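Lipopolysaccharide biosynthesis protein wbpB (Thermus thermophilus, PDB 3O9Z) is a dehydrogenase that binds NAD and 2-oxoglutarate and probably acts in making 2,3-diacetamido-2,3-dideoxy-D-mannuronic acid for lipopolysaccharide. Local coordinates at residues 3-13 with 29-40; 15-26 with 263-274. All blocks are in the same frame, centred on the assembly; numbering follows the deposited sequence.

Interaction 1 (3-13 with 29-40); sequences MTRFALTGLAG and VLVASLDPATNV. With NAD (nicotinamide-adenine-dinucleotide), chain E.
F6 and L8 hold the parallel strand pair 5-9 and 29-34 together through their backbones. F6 N donates to V29 O at 2.9 Å, and F6 O accepts from V31 N. L8 N donates to A32 O, and L8 O accepts from L34 N. T4 O and G10 N extend the ladder at its two ends, pairing with V29 N and L34 O. A32 N is buried without a partner.

Side chains pack along the strands. On one side L30 CD1 reaches L8 CB at 3.7 Å. On the other, V31 CG2 lies over one face of the R5 guanidinium, whose NH1 bonds to E71 O. Past the strands, V40 CG1 presses on A12 CB at 3.5 Å, a tight fit, while V40 CB meets L11 CD2.

This is the first beta-alpha-beta unit of the Rossmann fold, and the cofactor sits at the C-terminal ends of the two strands. The backbone angles of G10 suit glycine. G13 CA lies 3.1 Å from NAD O5B, so the backbone itself packs on the cofactor.

The D35 side chain makes polar contacts to the cofactor and to A12 N. Its CG is anti to the backbone N (chi1 -162°), which turns the carboxylate to the adenosine ribose. OD1 accepts from NAD O2B at 2.6 Å and OD2 from NAD O3B at 2.8 Å. A12 N also donates to D35 OD2 at 2.9 Å, from above the carboxylate plane. A37 N bonds to D35 OD1, closing an Asx turn.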
loop_
_atom_site.group_PDB
_atom_site.type_symbol
_atom_site.label_atom_id
_atom_site.label_comp_id
_atom_site.label_asym_id
_atom_site.label_seq_id
_atom_site.Cartn_x
_atom_site.Cartn_y
_atom_site.Cartn_z
ATOM N N MET A 3 20.405 -17.064 24.712
ATOM C CA MET A 3 19.952 -15.922 23.862
ATOM C C MET A 3 18.621 -16.292 23.238
ATOM O O MET A 3 18.578 -17.118 22.316
ATOM C CB MET A 3 20.946 -15.676 22.729
ATOM C CG MET A 3 21.597 -14.310 22.777
ATOM S SD MET A 3 22.393 -13.902 21.208
ATOM C CE MET A 3 23.365 -12.502 21.750
ATOM N N THR A 4 17.553 -15.666 23.726
ATOM C CA THR A 4 16.219 -16.008 23.249
ATOM C C THR A 4 16.218 -15.508 21.824
ATOM O O THR A 4 16.630 -14.388 21.608
ATOM C CB THR A 4 15.133 -15.290 24.074
ATOM O OG1 THR A 4 15.319 -15.721 25.431
ATOM C CG2 THR A 4 13.778 -15.786 23.624
ATOM N N ARG A 5 15.627 -16.295 20.938
ATOM C CA ARG A 5 15.579 -15.867 19.533
ATOM C C ARG A 5 14.169 -15.347 19.218
ATOM O O ARG A 5 13.168 -16.081 19.323
ATOM C CB ARG A 5 15.943 -17.011 18.604
ATOM C CG ARG A 5 17.406 -17.443 18.707
ATOM C CD ARG A 5 17.651 -18.815 18.054
ATOM N NE ARG A 5 17.371 -18.893 16.615
ATOM C CZ ARG A 5 18.118 -18.351 15.654
ATOM N NH1 ARG A 5 17.784 -18.535 14.387
ATOM N NH2 ARG A 5 19.174 -17.610 15.967
ATOM N N PHE A 6 14.131 -14.109 18.705
ATOM C CA PHE A 6 12.870 -13.425 18.422
ATOM C C PHE A 6 12.704 -13.150 16.938
ATOM O O PHE A 6 13.708 -12.878 16.233
ATOM C CB PHE A 6 12.917 -12.063 19.088
ATOM C CG PHE A 6 12.661 -12.080 20.556
ATOM C CD1 PHE A 6 13.734 -12.091 21.439
ATOM C CD2 PHE A 6 11.370 -12.013 21.044
ATOM C CE1 PHE A 6 13.510 -12.130 22.825
ATOM C CE2 PHE A 6 11.136 -12.087 22.419
ATOM C CZ PHE A 6 12.204 -12.040 23.306
ATOM N N ALA A 7 11.474 -13.185 16.437
ATOM C CA ALA A 7 11.161 -12.491 15.183
ATOM C C ALA A 7 10.129 -11.438 15.620
ATOM O O ALA A 7 9.456 -11.583 16.646
ATOM C CB ALA A 7 10.561 -13.421 14.183
ATOM N N LEU A 8 10.019 -10.359 14.856
ATOM C CA LEU A 8 9.161 -9.201 15.239
ATOM C C LEU A 8 8.262 -8.851 14.057
ATOM O O LEU A 8 8.759 -8.733 12.921
ATOM C CB LEU A 8 9.960 -7.985 15.687
ATOM C CG LEU A 8 9.160 -6.698 15.891
ATOM C CD1 LEU A 8 8.183 -6.827 17.037
ATOM C CD2 LEU A 8 10.179 -5.586 16.175
ATOM N N THR A 9 6.963 -8.656 14.298
ATOM C CA THR A 9 6.071 -8.110 13.271
ATOM C C THR A 9 5.710 -6.675 13.636
ATOM O O THR A 9 5.669 -6.285 14.807
ATOM C CB THR A 9 4.799 -8.885 13.055
ATOM O OG1 THR A 9 3.909 -8.678 14.158
ATOM C CG2 THR A 9 5.117 -10.395 12.975
ATOM N N GLY A 10 5.655 -5.833 12.602
ATOM C CA GLY A 10 5.284 -4.430 12.808
ATOM C C GLY A 10 6.488 -3.524 13.002
ATOM O O GLY A 10 6.357 -2.456 13.636
ATOM N N LEU A 11 7.649 -3.899 12.459
ATOM C CA LEU A 11 8.907 -3.198 12.741
ATOM C C LEU A 11 8.897 -1.678 12.419
ATOM O O LEU A 11 9.623 -0.930 13.037
ATOM C CB LEU A 11 10.026 -3.848 11.899
ATOM C CG LEU A 11 11.429 -3.257 12.015
ATOM C CD1 LEU A 11 12.031 -3.339 13.412
ATOM C CD2 LEU A 11 12.337 -3.953 10.999
ATOM N N ALA A 12 8.099 -1.280 11.428
ATOM C CA ALA A 12 8.135 0.142 11.001
ATOM C C ALA A 12 7.296 1.054 11.883
ATOM O O ALA A 12 7.256 2.273 11.652
ATOM C CB ALA A 12 7.642 0.235 9.589
ATOM N N GLY A 13 6.596 0.487 12.857
ATOM C CA GLY A 13 5.531 1.221 13.493
ATOM C C GLY A 13 6.004 2.053 14.649
ATOM O O GLY A 13 7.174 2.030 15.075
ATOM N N VAL A 29 18.036 -12.027 20.609
ATOM C CA VAL A 29 18.478 -11.586 19.286
ATOM C C VAL A 29 17.260 -11.502 18.384
ATOM O O VAL A 29 16.436 -12.413 18.349
ATOM C CB VAL A 29 19.558 -12.554 18.733
ATOM C CG1 VAL A 29 19.009 -13.949 18.634
ATOM C CG2 VAL A 29 20.042 -12.037 17.363
ATOM N N LEU A 30 17.217 -10.420 17.587
ATOM C CA LEU A 30 16.200 -10.274 16.574
ATOM C C LEU A 30 16.716 -11.009 15.343
ATOM O O LEU A 30 17.675 -10.540 14.704
ATOM C CB LEU A 30 15.965 -8.786 16.298
ATOM C CG LEU A 30 14.892 -8.566 15.233
ATOM C CD1 LEU A 30 13.521 -9.109 15.712
ATOM C CD2 LEU A 30 14.797 -7.080 14.805
ATOM N N VAL A 31 16.081 -12.117 15.014
ATOM C CA VAL A 31 16.498 -12.926 13.877
ATOM C C VAL A 31 15.900 -12.380 12.566
ATOM O O VAL A 31 16.570 -12.389 11.534
ATOM C CB VAL A 31 16.080 -14.397 14.085
ATOM C CG1 VAL A 31 16.442 -15.279 12.904
ATOM C CG2 VAL A 31 16.764 -14.922 15.365
ATOM N N ALA A 32 14.644 -11.932 12.592
ATOM C CA ALA A 32 13.945 -11.581 11.368
ATOM C C ALA A 32 12.775 -10.706 11.778
ATOM O O ALA A 32 12.244 -10.808 12.894
ATOM C CB ALA A 32 13.446 -12.783 10.623
ATOM N N SER A 33 12.411 -9.807 10.879
ATOM C CA SER A 33 11.195 -8.990 11.063
ATOM C C SER A 33 10.346 -8.991 9.825
ATOM O O SER A 33 10.829 -9.267 8.719
ATOM C CB SER A 33 11.584 -7.528 11.344
ATOM O OG SER A 33 12.529 -7.309 12.362
ATOM N N LEU A 34 9.075 -8.626 10.021
ATOM C CA LEU A 34 8.073 -8.538 8.978
ATOM C C LEU A 34 7.405 -7.171 9.100
ATOM O O LEU A 34 6.895 -6.824 10.176
ATOM C CB LEU A 34 6.955 -9.596 9.163
ATOM C CG LEU A 34 5.723 -9.478 8.284
ATOM C CD1 LEU A 34 6.025 -9.590 6.785
ATOM C CD2 LEU A 34 4.683 -10.551 8.722
ATOM N N ASP A 35 7.310 -6.448 7.977
ATOM C CA ASP A 35 6.386 -5.286 7.904
ATOM C C ASP A 35 6.207 -5.017 6.419
ATOM O O ASP A 35 7.215 -4.945 5.702
ATOM C CB ASP A 35 6.981 -4.027 8.568
ATOM C CG ASP A 35 5.942 -2.969 8.905
ATOM O OD1 ASP A 35 5.166 -2.672 7.994
ATOM O OD2 ASP A 35 5.908 -2.533 10.063
ATOM N N PRO A 36 4.968 -4.896 5.938
ATOM C CA PRO A 36 4.712 -4.553 4.535
ATOM C C PRO A 36 5.277 -3.170 4.206
ATOM O O PRO A 36 5.556 -2.951 3.006
ATOM C CB PRO A 36 3.191 -4.563 4.410
ATOM C CG PRO A 36 2.745 -5.461 5.641
ATOM C CD PRO A 36 3.735 -5.122 6.727
ATOM N N ALA A 37 5.466 -2.321 5.212
ATOM C CA ALA A 37 6.137 -1.032 4.999
ATOM C C ALA A 37 7.606 -1.143 5.256
ATOM O O ALA A 37 8.075 -1.863 6.147
ATOM C CB ALA A 37 5.538 0.020 5.897
ATOM N N THR A 38 8.389 -0.385 4.493
ATOM C CA THR A 38 9.829 -0.555 4.583
ATOM C C THR A 38 10.541 0.627 5.225
ATOM O O THR A 38 11.788 0.695 5.186
ATOM C CB THR A 38 10.480 -0.796 3.224
ATOM O OG1 THR A 38 10.299 0.403 2.461
ATOM C CG2 THR A 38 9.825 -1.914 2.445
ATOM N N ASN A 39 9.749 1.510 5.842
ATOM C CA ASN A 39 10.356 2.590 6.606
ATOM C C ASN A 39 10.895 2.208 7.973
ATOM O O ASN A 39 10.353 2.582 9.010
ATOM C CB ASN A 39 9.413 3.835 6.600
ATOM C CG ASN A 39 8.059 3.594 7.257
ATOM O OD1 ASN A 39 7.531 4.488 7.919
ATOM N ND2 ASN A 39 7.450 2.469 7.010
ATOM N N VAL A 40 11.893 1.322 7.952
ATOM C CA VAL A 40 12.350 0.580 9.122
ATOM C C VAL A 40 13.821 0.795 9.397
ATOM O O VAL A 40 14.436 0.100 10.217
ATOM C CB VAL A 40 12.096 -0.933 8.939
ATOM C CG1 VAL A 40 10.634 -1.246 8.663
ATOM C CG2 VAL A 40 12.996 -1.518 7.810
HETATM P PA NAD E . 1.507 1.860 13.763
HETATM O O1A NAD E . 2.488 2.925 14.082
HETATM O O2A NAD E . 0.334 2.087 12.796
HETATM O O5B NAD E . 2.456 0.709 13.243
HETATM C C5B NAD E . 1.792 -0.432 12.775
HETATM C C4B NAD E . 2.787 -1.242 11.907
HETATM O O4B NAD E . 2.226 -2.531 11.546
HETATM C C3B NAD E . 2.991 -0.491 10.562
HETATM O O3B NAD E . 4.387 -0.227 10.313
HETATM C C2B NAD E . 2.336 -1.398 9.506
HETATM O O2B NAD E . 2.947 -1.350 8.208
HETATM C C1B NAD E . 2.627 -2.767 10.190
HETATM N N9A NAD E . 1.763 -3.830 9.613
HETATM C C8A NAD E . 0.593 -3.831 8.916
HETATM N N7A NAD E . 0.249 -5.071 8.572
HETATM C C5A NAD E . 1.261 -5.906 8.975
HETATM C C6A NAD E . 1.512 -7.327 8.885
HETATM N N6A NAD E . 0.634 -8.140 8.220
HETATM N N1A NAD E . 2.645 -7.692 9.474
HETATM C C2A NAD E . 3.554 -6.976 10.123
HETATM N N3A NAD E . 3.354 -5.635 10.196
HETATM C C4A NAD E . 2.226 -5.151 9.663
HETATM O O3 NAD E . 0.872 1.329 15.132
HETATM P PN NAD E . 1.460 1.194 16.574
HETATM O O1N NAD E . 1.002 2.395 17.402
HETATM O O2N NAD E . 2.926 0.868 16.512
HETATM O O5D NAD E . 0.589 0.011 17.202
HETATM C C5D NAD E . 1.116 -1.266 16.943
HETATM C C4D NAD E . 0.484 -2.202 17.989
HETATM O O4D NAD E . 1.063 -1.807 19.252
HETATM C C3D NAD E . -1.044 -2.131 18.129
HETATM O O3D NAD E . -1.470 -3.464 18.556
HETATM C C2D NAD E . -1.193 -1.189 19.335
HETATM O O2D NAD E . -2.377 -1.441 20.075
HETATM C C1D NAD E . 0.050 -1.426 20.202
HETATM N N1N NAD E . 0.432 -0.261 20.997
HETATM C C2N NAD E . 0.684 -0.409 22.280
HETATM C C3N NAD E . 1.069 0.609 23.128
HETATM C C7N NAD E . 1.235 0.260 24.550
HETATM O O7N NAD E . 1.477 -0.909 24.920
HETATM N N7N NAD E . 1.239 1.304 25.370
HETATM C C4N NAD E . 1.223 1.883 22.564
HETATM C C5N NAD E . 1.035 1.991 21.185
HETATM C C6N NAD E . 0.653 0.914 20.388
HETATM O O HOH W 1 8.870 4.011 10.603
#

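Interaction 2 (15-26 with 263-274); sequences IAPRHLKAIKEV and TDLHTEVYRKTL. With NAD (nicotinamide-adenine-dinucleotide), chain E.
H19 and Y270 meet through a hydrogen bond of 2.7 Å between H19 ND1 and Y270 OH. Each atom lies at the edge of the other's ring. With CG beside the backbone N (chi1 -71°), H19 reaches both Y270 and H266. The edge of H266 points at the face of H19, offset, with ring planes at 81°.

R18 bends at chi3 (-94°). Its CD lies over one face of H266, 3.8 Å from the ring centroid, in a CH-pi contact. Its guanidinium is sandwiched between I15 CD1, over the centre of one face, and T263 O on the opposite face.

A22 CB sits over the Y270 ring, 3.6 Å from its centroid. I23 CG1 touches Y270 CE1. V26 spreads its two methyls, CG1 to Y270 CB and CG2 to L274 CD1. T267 OG1 donates to E25 OE1 at 2.8 Å.

The contact fastens the first Rossmann helix, 16-25, to helix 266-274 from late in the chain. Y270 OH also bonds to S77, and water 2 bonds to H266 ND1. One carboxylate oxygen, E102 OE2, joins an imidazole from each helix through H19 NE2 and H266 NE2. Bonded at both nitrogens, each ring is fixed in its rotation.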
loop_
_atom_site.group_PDB
_atom_site.type_symbol
_atom_site.label_atom_id
_atom_site.label_comp_id
_atom_site.label_asym_id
_atom_site.label_seq_id
_atom_site.Cartn_x
_atom_site.Cartn_y
_atom_site.Cartn_z
ATOM N N ILE A 15 5.334 1.772 17.947
ATOM C CA ILE A 15 5.724 1.117 19.194
ATOM C C ILE A 15 6.908 0.166 18.982
ATOM O O ILE A 15 7.567 -0.199 19.972
ATOM C CB ILE A 15 4.549 0.318 19.831
ATOM C CG1 ILE A 15 4.726 0.157 21.348
ATOM C CG2 ILE A 15 4.338 -1.043 19.096
ATOM C CD1 ILE A 15 4.782 1.485 22.109
ATOM N N ALA A 16 7.191 -0.208 17.741
ATOM C CA ALA A 16 8.311 -1.145 17.486
ATOM C C ALA A 16 9.638 -0.828 18.174
ATOM O O ALA A 16 10.305 -1.747 18.665
ATOM C CB ALA A 16 8.517 -1.347 15.979
ATOM N N PRO A 17 10.058 0.436 18.241
ATOM C CA PRO A 17 11.384 0.677 18.842
ATOM C C PRO A 17 11.424 0.280 20.321
ATOM O O PRO A 17 12.496 0.003 20.871
ATOM C CB PRO A 17 11.565 2.183 18.677
ATOM C CG PRO A 17 10.760 2.506 17.439
ATOM C CD PRO A 17 9.537 1.612 17.509
ATOM N N ARG A 18 10.282 0.289 21.011
ATOM C CA ARG A 18 10.256 -0.144 22.401
ATOM C C ARG A 18 10.485 -1.640 22.495
ATOM O O ARG A 18 11.097 -2.121 23.461
ATOM C CB ARG A 18 8.913 0.197 23.065
ATOM C CG ARG A 18 9.066 1.173 24.182
ATOM C CD ARG A 18 7.729 1.516 24.839
ATOM N NE ARG A 18 7.147 2.717 24.251
ATOM C CZ ARG A 18 5.971 3.218 24.605
ATOM N NH1 ARG A 18 5.252 2.602 25.540
ATOM N NH2 ARG A 18 5.510 4.316 24.017
ATOM N N HIS A 19 10.040 -2.383 21.488
ATOM C CA HIS A 19 10.274 -3.839 21.441
ATOM C C HIS A 19 11.712 -4.143 21.058
ATOM O O HIS A 19 12.291 -5.079 21.601
ATOM C CB HIS A 19 9.347 -4.481 20.403
ATOM C CG HIS A 19 7.915 -4.497 20.836
ATOM N ND1 HIS A 19 7.357 -5.597 21.448
ATOM C CD2 HIS A 19 6.962 -3.527 20.852
ATOM C CE1 HIS A 19 6.104 -5.327 21.780
ATOM N NE2 HIS A 19 5.851 -4.067 21.463
ATOM N N LEU A 20 12.306 -3.317 20.209
ATOM C CA LEU A 20 13.716 -3.507 19.864
ATOM C C LEU A 20 14.558 -3.255 21.082
ATOM O O LEU A 20 15.467 -4.050 21.351
ATOM C CB LEU A 20 14.145 -2.504 18.795
ATOM C CG LEU A 20 13.518 -2.718 17.423
ATOM C CD1 LEU A 20 13.958 -1.645 16.392
ATOM C CD2 LEU A 20 13.775 -4.119 16.856
ATOM N N LYS A 21 14.253 -2.191 21.827
ATOM C CA LYS A 21 14.968 -1.913 23.068
ATOM C C LYS A 21 14.772 -3.075 24.068
ATOM O O LYS A 21 15.744 -3.507 24.719
ATOM C CB LYS A 21 14.557 -0.544 23.616
ATOM C CG LYS A 21 15.161 -0.171 24.961
ATOM C CD LYS A 21 14.277 0.868 25.625
ATOM C CE LYS A 21 15.029 2.164 25.773
ATOM N NZ LYS A 21 15.490 2.259 27.184
ATOM N N ALA A 22 13.562 -3.621 24.189
ATOM C CA ALA A 22 13.321 -4.709 25.152
ATOM C C ALA A 22 14.099 -5.973 24.778
ATOM O O ALA A 22 14.660 -6.661 25.639
ATOM C CB ALA A 22 11.813 -5.056 25.226
ATOM N N ILE A 23 14.058 -6.354 23.509
ATOM C CA ILE A 23 14.781 -7.541 23.064
ATOM C C ILE A 23 16.262 -7.383 23.361
ATOM O O ILE A 23 16.892 -8.325 23.843
ATOM C CB ILE A 23 14.562 -7.773 21.552
ATOM C CG1 ILE A 23 13.116 -8.189 21.307
ATOM C CG2 ILE A 23 15.521 -8.858 20.998
ATOM C CD1 ILE A 23 12.686 -8.158 19.838
ATOM N N LYS A 24 16.811 -6.218 23.039
ATOM C CA LYS A 24 18.186 -5.869 23.399
ATOM C C LYS A 24 18.421 -6.107 24.898
ATOM O O LYS A 24 19.264 -6.933 25.293
ATOM C CB LYS A 24 18.436 -4.405 23.031
ATOM C CG LYS A 24 19.684 -3.778 23.607
ATOM C CD LYS A 24 20.723 -3.714 22.515
ATOM C CE LYS A 24 20.765 -5.023 21.743
ATOM N NZ LYS A 24 20.967 -4.751 20.296
ATOM N N GLU A 25 17.660 -5.378 25.714
ATOM C CA GLU A 25 17.875 -5.305 27.155
ATOM C C GLU A 25 17.648 -6.658 27.840
ATOM O O GLU A 25 18.235 -6.918 28.879
ATOM C CB GLU A 25 17.036 -4.173 27.778
ATOM C CG GLU A 25 17.447 -2.803 27.268
ATOM C CD GLU A 25 16.770 -1.616 27.937
ATOM O OE1 GLU A 25 15.659 -1.754 28.500
ATOM O OE2 GLU A 25 17.325 -0.502 27.831
ATOM N N VAL A 26 16.881 -7.572 27.264
ATOM C CA VAL A 26 16.799 -8.908 27.849
ATOM C C VAL A 26 17.822 -9.916 27.281
ATOM O O VAL A 26 17.745 -11.111 27.576
ATOM C CB VAL A 26 15.385 -9.506 27.764
ATOM C CG1 VAL A 26 14.360 -8.644 28.518
ATOM C CG2 VAL A 26 14.958 -9.783 26.310
ATOM N N THR A 263 5.360 4.924 29.363
ATOM C CA THR A 263 6.069 4.516 28.158
ATOM C C THR A 263 7.424 3.867 28.425
ATOM O O THR A 263 8.171 3.582 27.480
ATOM C CB THR A 263 6.295 5.722 27.256
ATOM O OG1 THR A 263 7.116 6.676 27.945
ATOM C CG2 THR A 263 4.946 6.365 26.915
ATOM N N ASP A 264 7.695 3.542 29.693
ATOM C CA ASP A 264 9.015 3.049 30.096
ATOM C C ASP A 264 9.000 1.678 30.769
ATOM O O ASP A 264 9.837 1.448 31.663
ATOM C CB ASP A 264 9.599 4.020 31.117
ATOM C CG ASP A 264 10.760 4.804 30.566
ATOM O OD1 ASP A 264 11.915 4.356 30.763
ATOM O OD2 ASP A 264 10.505 5.855 29.939
ATOM N N LEU A 265 8.059 0.809 30.396
ATOM C CA LEU A 265 7.858 -0.539 30.995
ATOM C C LEU A 265 7.845 -1.779 30.072
ATOM O O LEU A 265 7.578 -2.909 30.497
ATOM C CB LEU A 265 6.518 -0.549 31.750
ATOM C CG LEU A 265 6.431 0.416 32.907
ATOM C CD1 LEU A 265 4.974 0.799 33.252
ATOM C CD2 LEU A 265 7.139 -0.166 34.118
ATOM N N HIS A 266 8.106 -1.623 28.774
ATOM C CA HIS A 266 8.082 -2.791 27.909
ATOM C C HIS A 266 9.176 -3.812 28.259
ATOM O O HIS A 266 8.987 -5.003 28.090
ATOM C CB HIS A 266 8.198 -2.380 26.433
ATOM C CG HIS A 266 6.882 -2.030 25.801
ATOM N ND1 HIS A 266 6.041 -1.066 26.323
ATOM C CD2 HIS A 266 6.251 -2.551 24.724
ATOM C CE1 HIS A 266 4.963 -0.979 25.558
ATOM N NE2 HIS A 266 5.073 -1.861 24.584
ATOM N N THR A 267 10.329 -3.316 28.691
ATOM C CA THR A 267 11.413 -4.272 28.943
ATOM C C THR A 267 11.036 -5.162 30.138
ATOM O O THR A 267 11.194 -6.383 30.104
ATOM C CB THR A 267 12.720 -3.527 29.209
ATOM O OG1 THR A 267 13.134 -2.872 27.997
ATOM C CG2 THR A 267 13.796 -4.507 29.693
ATOM N N GLU A 268 10.407 -4.547 31.139
ATOM C CA GLU A 268 9.872 -5.348 32.235
ATOM C C GLU A 268 8.787 -6.375 31.892
ATOM O O GLU A 268 8.829 -7.498 32.365
ATOM C CB GLU A 268 9.439 -4.416 33.370
ATOM C CG GLU A 268 8.837 -5.160 34.564
ATOM C CD GLU A 268 9.837 -6.004 35.319
ATOM O OE1 GLU A 268 11.067 -5.752 35.212
ATOM O OE2 GLU A 268 9.351 -6.899 36.048
ATOM N N VAL A 269 7.835 -6.073 31.002
ATOM C CA VAL A 269 6.977 -7.108 30.477
ATOM C C VAL A 269 7.770 -8.259 29.843
ATOM O O VAL A 269 7.384 -9.407 29.950
ATOM C CB VAL A 269 5.969 -6.465 29.491
ATOM C CG1 VAL A 269 5.068 -7.489 28.861
ATOM C CG2 VAL A 269 5.148 -5.427 30.271
ATOM N N TYR A 270 8.795 -7.924 29.055
ATOM C CA TYR A 270 9.528 -8.959 28.318
ATOM C C TYR A 270 10.226 -9.882 29.308
ATOM O O TYR A 270 10.153 -11.103 29.221
ATOM C CB TYR A 270 10.586 -8.309 27.414
ATOM C CG TYR A 270 10.149 -8.126 25.982
ATOM C CD1 TYR A 270 10.747 -8.864 24.971
ATOM C CD2 TYR A 270 9.174 -7.200 25.641
ATOM C CE1 TYR A 270 10.350 -8.712 23.643
ATOM C CE2 TYR A 270 8.781 -7.033 24.334
ATOM C CZ TYR A 270 9.368 -7.782 23.347
ATOM O OH TYR A 270 8.965 -7.689 22.042
ATOM N N ARG A 271 10.851 -9.244 30.282
ATOM C CA ARG A 271 11.486 -10.033 31.342
ATOM C C ARG A 271 10.530 -10.991 32.059
ATOM O O ARG A 271 10.823 -12.176 32.250
ATOM C CB ARG A 271 12.144 -9.092 32.339
ATOM C CG ARG A 271 12.915 -9.858 33.404
ATOM C CD ARG A 271 13.262 -9.010 34.626
ATOM N NE ARG A 271 12.091 -8.728 35.461
ATOM C CZ ARG A 271 11.515 -9.601 36.287
ATOM N NH1 ARG A 271 11.970 -10.845 36.380
ATOM N NH2 ARG A 271 10.464 -9.240 37.014
ATOM N N LYS A 272 9.376 -10.483 32.470
ATOM C CA LYS A 272 8.418 -11.354 33.144
ATOM C C LYS A 272 7.986 -12.496 32.256
ATOM O O LYS A 272 7.815 -13.612 32.713
ATOM C CB LYS A 272 7.181 -10.538 33.553
ATOM C CG LYS A 272 7.497 -9.524 34.653
ATOM C CD LYS A 272 6.234 -8.999 35.331
ATOM C CE LYS A 272 5.290 -10.111 35.786
ATOM N NZ LYS A 272 5.526 -10.523 37.209
ATOM N N THR A 273 7.840 -12.226 30.963
ATOM C CA THR A 273 7.339 -13.228 30.046
ATOM C C THR A 273 8.377 -14.348 30.002
ATOM O O THR A 273 8.046 -15.525 30.035
ATOM C CB THR A 273 7.084 -12.591 28.661
ATOM O OG1 THR A 273 6.137 -11.511 28.855
ATOM C CG2 THR A 273 6.490 -13.610 27.702
ATOM N N LEU A 274 9.641 -13.964 29.898
ATOM C CA LEU A 274 10.679 -14.960 29.646
ATOM C C LEU A 274 10.920 -15.718 30.941
ATOM O O LEU A 274 11.446 -16.826 30.928
ATOM C CB LEU A 274 11.973 -14.282 29.224
ATOM C CG LEU A 274 11.953 -13.616 27.840
ATOM C CD1 LEU A 274 13.366 -13.185 27.561
ATOM C CD2 LEU A 274 11.427 -14.520 26.741
HETATM P PA NAD E . 1.507 1.860 13.763
HETATM O O1A NAD E . 2.488 2.925 14.082
HETATM O O2A NAD E . 0.334 2.087 12.796
HETATM O O5B NAD E . 2.456 0.709 13.243
HETATM C C5B NAD E . 1.792 -0.432 12.775
HETATM C C4B NAD E . 2.787 -1.242 11.907
HETATM O O4B NAD E . 2.226 -2.531 11.546
HETATM C C3B NAD E . 2.991 -0.491 10.562
HETATM O O3B NAD E . 4.387 -0.227 10.313
HETATM C C2B NAD E . 2.336 -1.398 9.506
HETATM O O2B NAD E . 2.947 -1.350 8.208
HETATM C C1B NAD E . 2.627 -2.767 10.190
HETATM N N9A NAD E . 1.763 -3.830 9.613
HETATM C C8A NAD E . 0.593 -3.831 8.916
HETATM N N7A NAD E . 0.249 -5.071 8.572
HETATM C C5A NAD E . 1.261 -5.906 8.975
HETATM C C6A NAD E . 1.512 -7.327 8.885
HETATM N N6A NAD E . 0.634 -8.140 8.220
HETATM N N1A NAD E . 2.645 -7.692 9.474
HETATM C C2A NAD E . 3.554 -6.976 10.123
HETATM N N3A NAD E . 3.354 -5.635 10.196
HETATM C C4A NAD E . 2.226 -5.151 9.663
HETATM O O3 NAD E . 0.872 1.329 15.132
HETATM P PN NAD E . 1.460 1.194 16.574
HETATM O O1N NAD E . 1.002 2.395 17.402
HETATM O O2N NAD E . 2.926 0.868 16.512
HETATM O O5D NAD E . 0.589 0.011 17.202
HETATM C C5D NAD E . 1.116 -1.266 16.943
HETATM C C4D NAD E . 0.484 -2.202 17.989
HETATM O O4D NAD E . 1.063 -1.807 19.252
HETATM C C3D NAD E . -1.044 -2.131 18.129
HETATM O O3D NAD E . -1.470 -3.464 18.556
HETATM C C2D NAD E . -1.193 -1.189 19.335
HETATM O O2D NAD E . -2.377 -1.441 20.075
HETATM C C1D NAD E . 0.050 -1.426 20.202
HETATM N N1N NAD E . 0.432 -0.261 20.997
HETATM C C2N NAD E . 0.684 -0.409 22.280
HETATM C C3N NAD E . 1.069 0.609 23.128
HETATM C C7N NAD E . 1.235 0.260 24.550
HETATM O O7N NAD E . 1.477 -0.909 24.920
HETATM N N7N NAD E . 1.239 1.304 25.370
HETATM C C4N NAD E . 1.223 1.883 22.564
HETATM C C5N NAD E . 1.035 1.991 21.185
HETATM C C6N NAD E . 0.653 0.914 20.388
HETATM O O HOH W 2 6.029 1.046 28.365
HETATM O O HOH W 3 11.727 -1.285 26.069
#

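The two interactions interleave along the chain: helix 16-25 of interaction 2 connects the two strands of interaction 1, while 263-274 comes much later. Their centres are about 14 Å apart, and they touch directly. F6 CE2 meets Y270 CE1 at 3.7 Å, and L11 O lies 3.2 Å from A16 CB. Both reach the same NAD, at different parts. The 3-13 with 29-40 contact holds the adenosine end. In the 15-26 with 263-274 contact, I15 N bonds to NAD O2N at 2.9 Å, and H266 CE1 lies 3.5 Å from NAD O7N of the nicotinamide amide. 2-Oxoglutarate is nearer to interaction 2, about 7 Å from the T263 side chain.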